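MglB (Myxococcus xanthus, PDB 6H5B) is a Roadblock/LC7-domain protein that probably acts as a molecular adaptor and regulator of guanine-nucleotide exchange on a small GTPase. Local coordinates at residues V31-D36 and G46-I51; V35-Q40 and V96-V101; A87-Y92 and V103-N108. One frame throughout, in Å; residues are numbered along the deposited sequence.

Interaction 1 (V31-D36 and G46-I51); sequences VVFLVD and GQTQNI
The phenyl ring of Phe33 is met at its edge, close to its own plane, by the CD1 methyl of Ile51: CZ of Phe33 lies 3.8 Å from CD1 of Ile51. The two side chains arrive from opposite directions, and CG2 of Ile51 is also 3.8 Å from CZ of Phe33. Thr48 approaches the ring obliquely, its CG2 standing 4.2 Å from CE1 of Phe33. Beyond these two segments the ring packs on Leu41 and Ser44 of the neighbouring strand and on Thr53 and Leu56 of helix 53-74. Ile51 delivers its terminal methyl through an extended chain, with CD1 anti to CA (chi2 179°).

Val31 divides its two methyls between the same partners. CG1 meets CD1 of Ile51 tip to tip at 4.1 Å, while CG2 lies 4.1 Å from CG2 of Thr48, the two side chains crossing at about a right angle. The contact is mainly apolar, and the two segments together bury about 250 Å².

The backbones touch at a single antiparallel, non-hydrogen-bonded pair, with the CA atoms of Val31 and Gly46 4.3 Å apart. Gly46 has phi 93°, where a CB would be jammed against the preceding carbonyl and would also run into CA of Val31. The chain then turns sharply in an inverse gamma turn centred on Gln47, its Thr48 N to Gly46 O bond weak at 2.8 Å, and in a type II turn from Thr48 to Ile51. This folds Ile51 back over strand 31-36, at the exit of the hairpin 31-36/41-46 that leads into helix 53-74 of the Roadblock/LC7 domain.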
loop_
_atom_site.group_PDB
_atom_site.type_symbol
_atom_site.label_atom_id
_atom_site.label_comp_id
_atom_site.label_asym_id
_atom_site.label_seq_id
_atom_site.Cartn_x
_atom_site.Cartn_y
_atom_site.Cartn_z
ATOM N N VAL B 31 2.348 -3.464 10.117
ATOM C CA VAL B 31 1.752 -4.309 9.088
ATOM C C VAL B 31 1.697 -3.531 7.782
ATOM O O VAL B 31 1.640 -2.298 7.771
ATOM C CB VAL B 31 0.349 -4.820 9.495
ATOM C CG1 VAL B 31 -0.650 -3.668 9.578
ATOM C CG2 VAL B 31 -0.115 -5.885 8.524
ATOM N N VAL B 32 1.701 -4.266 6.673
ATOM C CA VAL B 32 1.676 -3.683 5.337
ATOM C C VAL B 32 0.718 -4.473 4.466
ATOM O O VAL B 32 0.731 -5.707 4.476
ATOM C CB VAL B 32 3.071 -3.676 4.689
ATOM C CG1 VAL B 32 2.944 -3.509 3.178
ATOM C CG2 VAL B 32 3.933 -2.581 5.294
ATOM N N PHE B 33 -0.078 -3.757 3.680
ATOM C CA PHE B 33 -0.991 -4.357 2.721
ATOM C C PHE B 33 -0.804 -3.706 1.361
ATOM O O PHE B 33 -0.563 -2.501 1.262
ATOM C CB PHE B 33 -2.447 -4.200 3.154
ATOM C CG PHE B 33 -2.751 -4.814 4.484
ATOM C CD1 PHE B 33 -3.294 -6.090 4.565
ATOM C CD2 PHE B 33 -2.497 -4.118 5.656
ATOM C CE1 PHE B 33 -3.578 -6.659 5.793
ATOM C CE2 PHE B 33 -2.779 -4.677 6.885
ATOM C CZ PHE B 33 -3.319 -5.950 6.957
ATOM N N LEU B 34 -0.927 -4.508 0.316
ATOM C CA LEU B 34 -0.935 -4.025 -1.053
ATOM C C LEU B 34 -2.223 -4.529 -1.678
ATOM O O LEU B 34 -2.415 -5.750 -1.804
ATOM C CB LEU B 34 0.290 -4.510 -1.821
ATOM C CG LEU B 34 0.396 -3.898 -3.208
ATOM C CD1 LEU B 34 0.800 -2.454 -3.056
ATOM C CD2 LEU B 34 1.410 -4.656 -4.037
ATOM N N VAL B 35 -3.110 -3.588 -2.018
ATOM C CA VAL B 35 -4.455 -3.893 -2.497
ATOM C C VAL B 35 -4.665 -3.282 -3.875
ATOM O O VAL B 35 -4.177 -2.194 -4.188
ATOM C CB VAL B 35 -5.551 -3.395 -1.530
ATOM C CG1 VAL B 35 -5.213 -3.779 -0.104
ATOM C CG2 VAL B 35 -5.713 -1.895 -1.661
ATOM N N ASP B 36 -5.459 -3.968 -4.676
ATOM C CA ASP B 36 -5.864 -3.492 -5.981
ATOM C C ASP B 36 -6.972 -2.454 -5.822
ATOM O O ASP B 36 -7.598 -2.343 -4.767
ATOM C CB ASP B 36 -6.353 -4.667 -6.829
ATOM C CG ASP B 36 -6.463 -4.325 -8.294
ATOM O OD1 ASP B 36 -6.138 -3.174 -8.671
ATOM O OD2 ASP B 36 -6.891 -5.206 -9.069
ATOM N N GLY B 46 3.779 -8.611 7.871
ATOM C CA GLY B 46 3.723 -8.147 9.244
ATOM C C GLY B 46 2.686 -8.877 10.068
ATOM O O GLY B 46 2.418 -10.057 9.819
ATOM N N GLN B 47 2.089 -8.186 11.045
ATOM C CA GLN B 47 1.122 -8.794 11.965
ATOM C C GLN B 47 -0.267 -8.842 11.319
ATOM O O GLN B 47 -1.227 -8.204 11.758
ATOM C CB GLN B 47 1.093 -8.036 13.284
ATOM C CG GLN B 47 2.386 -8.090 14.086
ATOM C CD GLN B 47 2.221 -7.501 15.485
ATOM O OE1 GLN B 47 1.102 -7.379 15.994
ATOM N NE2 GLN B 47 3.336 -7.128 16.108
ATOM N N THR B 48 -0.368 -9.653 10.263
ATOM C CA THR B 48 -1.622 -9.781 9.530
ATOM C C THR B 48 -2.711 -10.463 10.345
ATOM O O THR B 48 -3.885 -10.377 9.970
ATOM C CB THR B 48 -1.397 -10.551 8.228
ATOM O OG1 THR B 48 -0.451 -11.606 8.451
ATOM C CG2 THR B 48 -0.887 -9.624 7.128
ATOM N N GLN B 49 -2.357 -11.142 11.434
ATOM C CA GLN B 49 -3.353 -11.839 12.236
ATOM C C GLN B 49 -4.251 -10.837 12.953
ATOM O O GLN B 49 -3.848 -9.715 13.267
ATOM C CB GLN B 49 -2.689 -12.758 13.263
ATOM C CG GLN B 49 -1.938 -12.030 14.378
ATOM C CD GLN B 49 -0.548 -11.576 13.972
ATOM O OE1 GLN B 49 -0.253 -11.408 12.789
ATOM N NE2 GLN B 49 0.312 -11.361 14.960
ATOM N N ASN B 50 -5.488 -11.254 13.207
ATOM C CA ASN B 50 -6.456 -10.426 13.928
ATOM C C ASN B 50 -6.788 -9.136 13.179
ATOM O O ASN B 50 -7.149 -8.126 13.788
ATOM C CB ASN B 50 -5.972 -10.105 15.347
ATOM C CG ASN B 50 -6.265 -11.225 16.332
ATOM O OD1 ASN B 50 -5.373 -11.686 17.043
ATOM N ND2 ASN B 50 -7.520 -11.669 16.374
ATOM N N ILE B 51 -6.680 -9.161 11.854
ATOM C CA ILE B 51 -7.136 -8.070 11.004
ATOM C C ILE B 51 -8.078 -8.667 9.969
ATOM O O ILE B 51 -7.711 -9.614 9.267
ATOM C CB ILE B 51 -5.976 -7.329 10.308
ATOM C CG1 ILE B 51 -5.374 -6.272 11.225
ATOM C CG2 ILE B 51 -6.450 -6.676 9.020
ATOM C CD1 ILE B 51 -4.216 -5.523 10.590
#

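Interaction 2 (V35-Q40 and V96-V101); sequences VDKNGQ and VGSRVV
Val35 and Val101 form an antiparallel hydrogen-bonded pair, Val35 N giving to Val101 O at 3.0 Å (162°) and Val101 N to Val35 O at 2.9 Å (153°). The next pair, Asp36 with Val100, is non-hydrogen-bonded, and here strand 31-36 ends and its antiparallel neighbour, the middle strand 100-106 of the Roadblock/LC7 sheet, begins. A type I turn from Asp36 to Gly39 closes one side; on the other, a classic beta bulge sets Arg99 and Val100 both against Val96.

Between the paired valines, CG2 of Val35 packs 3.7 Å from CB of Val101, the side chains crossing obliquely on the face covered by helix 53-74, where Val35 touches Thr60 and Val101 touches Val64. Lys37 lies across the loop of the bulge. Its CG stands beside the backbone N (chi1 -81°), and from there the extended chain runs past the carbonyls of Ser98 and Arg99, with CG 3.3 Å from Arg99 O. Shortened to an alanine, this residue would keep its backbone bonds, but Val64 and the bulge would probably lose the aliphatic chain packed against them. The amide of the same residue is shared between two acceptors, both bonds weak: Lys37 N lies 3.1 Å from Arg99 O and 2.6 Å from OD1 of Asp36. In the bulge itself, Val96 O accepts from both Arg99 N and Val100 N, the latter at 3.0 Å.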
loop_
_atom_site.group_PDB
_atom_site.type_symbol
_atom_site.label_atom_id
_atom_site.label_comp_id
_atom_site.label_asym_id
_atom_site.label_seq_id
_atom_site.Cartn_x
_atom_site.Cartn_y
_atom_site.Cartn_z
ATOM N N VAL B 35 -3.110 -3.588 -2.018
ATOM C CA VAL B 35 -4.455 -3.893 -2.497
ATOM C C VAL B 35 -4.665 -3.282 -3.875
ATOM O O VAL B 35 -4.177 -2.194 -4.188
ATOM C CB VAL B 35 -5.551 -3.395 -1.530
ATOM C CG1 VAL B 35 -5.213 -3.779 -0.104
ATOM C CG2 VAL B 35 -5.713 -1.895 -1.661
ATOM N N ASP B 36 -5.459 -3.968 -4.676
ATOM C CA ASP B 36 -5.864 -3.492 -5.981
ATOM C C ASP B 36 -6.972 -2.454 -5.822
ATOM O O ASP B 36 -7.598 -2.343 -4.767
ATOM C CB ASP B 36 -6.353 -4.667 -6.829
ATOM C CG ASP B 36 -6.463 -4.325 -8.294
ATOM O OD1 ASP B 36 -6.138 -3.174 -8.671
ATOM O OD2 ASP B 36 -6.891 -5.206 -9.069
ATOM N N LYS B 37 -7.177 -1.650 -6.864
ATOM C CA LYS B 37 -8.262 -0.676 -6.828
ATOM C C LYS B 37 -9.641 -1.316 -6.901
ATOM O O LYS B 37 -10.627 -0.626 -6.641
ATOM C CB LYS B 37 -8.123 0.339 -7.958
ATOM C CG LYS B 37 -7.136 1.439 -7.648
ATOM C CD LYS B 37 -7.343 2.643 -8.552
ATOM C CE LYS B 37 -6.771 3.905 -7.918
ATOM N NZ LYS B 37 -7.190 5.150 -8.620
ATOM N N ASN B 38 -9.745 -2.596 -7.251
ATOM C CA ASN B 38 -11.028 -3.294 -7.253
ATOM C C ASN B 38 -11.329 -3.934 -5.907
ATOM O O ASN B 38 -12.355 -4.604 -5.770
ATOM C CB ASN B 38 -11.085 -4.386 -8.346
ATOM C CG ASN B 38 -10.591 -3.906 -9.704
ATOM O OD1 ASN B 38 -11.004 -2.848 -10.199
ATOM N ND2 ASN B 38 -9.741 -4.708 -10.336
ATOM N N GLY B 39 -10.465 -3.746 -4.916
ATOM C CA GLY B 39 -10.615 -4.361 -3.621
ATOM C C GLY B 39 -9.782 -5.608 -3.439
ATOM O O GLY B 39 -9.509 -5.991 -2.297
ATOM N N GLN B 40 -9.360 -6.239 -4.534
ATOM C CA GLN B 40 -8.573 -7.460 -4.434
ATOM C C GLN B 40 -7.269 -7.184 -3.710
ATOM O O GLN B 40 -6.536 -6.258 -4.061
ATOM C CB GLN B 40 -8.270 -8.034 -5.817
ATOM C CG GLN B 40 -7.299 -9.216 -5.761
ATOM C CD GLN B 40 -6.567 -9.465 -7.069
ATOM O OE1 GLN B 40 -7.113 -10.067 -7.994
ATOM N NE2 GLN B 40 -5.323 -9.004 -7.149
ATOM N N VAL B 96 0.185 3.606 -5.976
ATOM C CA VAL B 96 1.258 3.378 -6.931
ATOM C C VAL B 96 0.594 3.160 -8.280
ATOM O O VAL B 96 -0.386 2.402 -8.393
ATOM C CB VAL B 96 2.149 2.182 -6.547
ATOM C CG1 VAL B 96 2.462 2.198 -5.049
ATOM C CG2 VAL B 96 1.525 0.881 -7.005
ATOM N N GLY B 97 1.137 3.821 -9.298
ATOM C CA GLY B 97 0.510 3.843 -10.590
ATOM C C GLY B 97 -0.854 4.484 -10.434
ATOM O O GLY B 97 -1.056 5.428 -9.658
ATOM N N SER B 98 -1.805 3.981 -11.206
ATOM C CA SER B 98 -3.213 4.231 -10.951
ATOM C C SER B 98 -3.874 2.973 -10.426
ATOM O O SER B 98 -5.097 2.943 -10.254
ATOM C CB SER B 98 -3.925 4.717 -12.215
ATOM O OG SER B 98 -5.330 4.806 -12.019
ATOM N N ARG B 99 -3.080 1.937 -10.160
ATOM C CA ARG B 99 -3.573 0.577 -10.015
ATOM C C ARG B 99 -3.592 0.087 -8.576
ATOM O O ARG B 99 -4.568 -0.545 -8.165
ATOM C CB ARG B 99 -2.735 -0.387 -10.873
ATOM C CG ARG B 99 -3.220 -0.523 -12.317
ATOM C CD ARG B 99 -4.602 -1.180 -12.389
ATOM N NE ARG B 99 -5.442 -0.588 -13.431
ATOM C CZ ARG B 99 -5.522 -1.032 -14.684
ATOM N NH1 ARG B 99 -4.813 -2.085 -15.071
ATOM N NH2 ARG B 99 -6.315 -0.420 -15.553
ATOM N N VAL B 100 -2.548 0.344 -7.793
ATOM C CA VAL B 100 -2.469 -0.343 -6.511
ATOM C C VAL B 100 -2.352 0.672 -5.380
ATOM O O VAL B 100 -2.050 1.849 -5.591
ATOM C CB VAL B 100 -1.316 -1.371 -6.475
ATOM C CG1 VAL B 100 -0.230 -0.936 -5.529
ATOM C CG2 VAL B 100 -1.849 -2.729 -6.083
ATOM N N VAL B 101 -2.613 0.192 -4.162
ATOM C CA VAL B 101 -2.511 0.986 -2.946
ATOM C C VAL B 101 -1.633 0.247 -1.947
ATOM O O VAL B 101 -1.720 -0.983 -1.814
ATOM C CB VAL B 101 -3.898 1.256 -2.327
ATOM C CG1 VAL B 101 -3.798 2.339 -1.259
ATOM C CG2 VAL B 101 -4.915 1.607 -3.406
#

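Interaction 3 (A87-Y92 and V103-N108); sequences AKDSLY and VVIFDN
Ser90 N gives its hydrogen to Phe106 O at 2.9 Å, a nearly straight bond (160°) that meets the oxygen close to the line of its carbonyl. The return bond, Phe106 N to Ser90 O at 3.0 Å, is less regular, its donor tilted 23° from the carbonyl plane. Two residues on, Tyr92 and Val104 exchange a second reciprocal pair, each donor lying in the plane of the carbonyl it meets. Ser90 O has a further neighbour in CA of Ile105, a CA-H...O contact.

Phe106 folds back over its partner strand. With chi1 at 58° its CG takes the crowded position between the backbone N and the carbonyl carbon, which brings one face of the ring over Ser90. The CB of Ser90 lies 3.9 Å from the ring centroid in a CH-pi contact, displaced toward the rim, and CB of Tyr92 comes obliquely to CE1 of Phe106 at 4.1 Å. Here the hairpin 90-96/100-106 of the Roadblock/LC7 sheet carries Ser90, Tyr92, Val104 and Phe106 on one face; helix 112-130 packs on Tyr92 and Val104.

The opposite face carries Leu91 and Ile105, which lie side by side and point the same way. CD1 of Leu91 also reaches CG1 of Val103 at 3.8 Å. Past the paired strands, Asp89 CB touches CG2 of Ile105 at 4.0 Å, while its carboxylate turns to a salt bridge with Lys30. That charge probably offsets some of the repulsion between OD1 of Asp89 and OD1 of Asp107, 4.8 Å apart. OD1 of Asp107 accepts a hydrogen bond from ND2 of Asn108.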
loop_
_atom_site.group_PDB
_atom_site.type_symbol
_atom_site.label_atom_id
_atom_site.label_comp_id
_atom_site.label_asym_id
_atom_site.label_seq_id
_atom_site.Cartn_x
_atom_site.Cartn_y
_atom_site.Cartn_z
ATOM N N ALA B 87 -3.909 7.197 18.104
ATOM C CA ALA B 87 -3.424 7.303 19.476
ATOM C C ALA B 87 -2.187 6.446 19.694
ATOM O O ALA B 87 -1.176 6.926 20.216
ATOM C CB ALA B 87 -4.530 6.912 20.456
ATOM N N LYS B 88 -2.245 5.181 19.292
ATOM C CA LYS B 88 -1.127 4.255 19.430
ATOM C C LYS B 88 -0.548 3.828 18.091
ATOM O O LYS B 88 0.676 3.730 17.952
ATOM C CB LYS B 88 -1.559 3.007 20.218
ATOM C CG LYS B 88 -1.988 3.276 21.670
ATOM C CD LYS B 88 -2.433 1.993 22.387
ATOM C CE LYS B 88 -2.900 2.251 23.831
ATOM N NZ LYS B 88 -1.788 2.593 24.778
ATOM N N ASP B 89 -1.401 3.597 17.096
ATOM C CA ASP B 89 -0.976 3.212 15.760
ATOM C C ASP B 89 -1.380 4.288 14.760
ATOM O O ASP B 89 -2.334 5.043 14.977
ATOM C CB ASP B 89 -1.579 1.864 15.335
ATOM C CG ASP B 89 -1.356 0.770 16.364
ATOM O OD1 ASP B 89 -0.699 1.046 17.388
ATOM O OD2 ASP B 89 -1.820 -0.370 16.135
ATOM N N SER B 90 -0.647 4.345 13.656
ATOM C CA SER B 90 -0.931 5.283 12.586
ATOM C C SER B 90 -1.020 4.528 11.274
ATOM O O SER B 90 -0.539 3.394 11.142
ATOM C CB SER B 90 0.134 6.386 12.484
ATOM O OG SER B 90 0.196 7.156 13.672
ATOM N N LEU B 91 -1.607 5.197 10.290
ATOM C CA LEU B 91 -1.879 4.605 8.998
ATOM C C LEU B 91 -1.344 5.533 7.922
ATOM O O LEU B 91 -1.503 6.752 8.006
ATOM C CB LEU B 91 -3.382 4.400 8.822
ATOM C CG LEU B 91 -3.867 3.379 7.797
ATOM C CD1 LEU B 91 -3.743 1.962 8.344
ATOM C CD2 LEU B 91 -5.300 3.685 7.392
ATOM N N TYR B 92 -0.696 4.945 6.925
ATOM C CA TYR B 92 -0.144 5.669 5.792
ATOM C C TYR B 92 -0.559 4.946 4.522
ATOM O O TYR B 92 -0.377 3.731 4.416
ATOM C CB TYR B 92 1.379 5.764 5.893
ATOM C CG TYR B 92 1.977 6.843 5.032
ATOM C CD1 TYR B 92 2.481 6.552 3.773
ATOM C CD2 TYR B 92 2.030 8.157 5.477
ATOM C CE1 TYR B 92 3.027 7.542 2.982
ATOM C CE2 TYR B 92 2.575 9.156 4.693
ATOM C CZ TYR B 92 3.071 8.844 3.447
ATOM O OH TYR B 92 3.617 9.831 2.659
ATOM N N VAL B 103 -0.754 0.206 2.066
ATOM C CA VAL B 103 -1.262 0.567 3.380
ATOM C C VAL B 103 -0.223 0.144 4.405
ATOM O O VAL B 103 0.202 -1.013 4.422
ATOM C CB VAL B 103 -2.602 -0.130 3.661
ATOM C CG1 VAL B 103 -3.241 0.433 4.924
ATOM C CG2 VAL B 103 -3.514 0.002 2.460
ATOM N N VAL B 104 0.168 1.067 5.270
ATOM C CA VAL B 104 1.141 0.763 6.307
ATOM C C VAL B 104 0.571 1.183 7.649
ATOM O O VAL B 104 0.144 2.328 7.822
ATOM C CB VAL B 104 2.485 1.468 6.048
ATOM C CG1 VAL B 104 3.503 1.056 7.103
ATOM C CG2 VAL B 104 2.992 1.137 4.658
ATOM N N ILE B 105 0.573 0.259 8.596
ATOM C CA ILE B 105 0.169 0.537 9.960
ATOM C C ILE B 105 1.432 0.460 10.792
ATOM O O ILE B 105 2.128 -0.565 10.783
ATOM C CB ILE B 105 -0.885 -0.457 10.452
ATOM C CG1 ILE B 105 -1.970 -0.617 9.392
ATOM C CG2 ILE B 105 -1.470 0.020 11.766
ATOM C CD1 ILE B 105 -3.037 -1.618 9.763
ATOM N N PHE B 106 1.751 1.549 11.485
ATOM C CA PHE B 106 3.011 1.571 12.204
ATOM C C PHE B 106 2.828 2.139 13.597
ATOM O O PHE B 106 1.852 2.834 13.903
ATOM C CB PHE B 106 4.098 2.345 11.453
ATOM C CG PHE B 106 3.738 3.756 11.152
ATOM C CD1 PHE B 106 2.901 4.055 10.096
ATOM C CD2 PHE B 106 4.244 4.789 11.911
ATOM C CE1 PHE B 106 2.566 5.366 9.804
ATOM C CE2 PHE B 106 3.916 6.099 11.627
ATOM C CZ PHE B 106 3.077 6.390 10.572
ATOM N N ASP B 107 3.810 1.808 14.429
ATOM C CA ASP B 107 3.926 2.020 15.855
ATOM C C ASP B 107 4.923 3.151 16.147
ATOM O O ASP B 107 5.269 3.934 15.255
ATOM C CB ASP B 107 4.355 0.683 16.472
ATOM C CG ASP B 107 4.227 0.652 17.982
ATOM O OD1 ASP B 107 3.908 1.687 18.601
ATOM O OD2 ASP B 107 4.454 -0.421 18.574
ATOM N N ASN B 108 5.366 3.238 17.412
ATOM C CA ASN B 108 6.577 3.946 17.828
ATOM C C ASN B 108 7.840 3.222 17.385
ATOM O O ASN B 108 8.938 3.789 17.483
ATOM C CB ASN B 108 6.614 4.085 19.356
ATOM C CG ASN B 108 5.463 4.880 19.902
ATOM O OD1 ASN B 108 5.593 6.078 20.130
ATOM N ND2 ASN B 108 4.332 4.219 20.142
#

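How the interactions relate
Strand 31-36 carries both interaction 1, at its start, and interaction 2, at its end; their segments overlap at Val35 and Asp36, and their centres lie about 14 Å apart. Strand 100-106 serves interactions 2 and 3, whose centres are about 20 Å apart, on opposite sides of the centre of the chain. Because these strands are neighbours in the sheet, interactions 1 and 3 also meet directly: Phe33 O lies 2.8 Å from Val103 N and Val31 O 2.9 Å from Ile105 N, both probable hydrogen bonds. The same junction brings CG2 of Val32 to 3.9 Å from CG2 of Val104. Together the contacts follow three adjacent strands and the loop beyond a fourth.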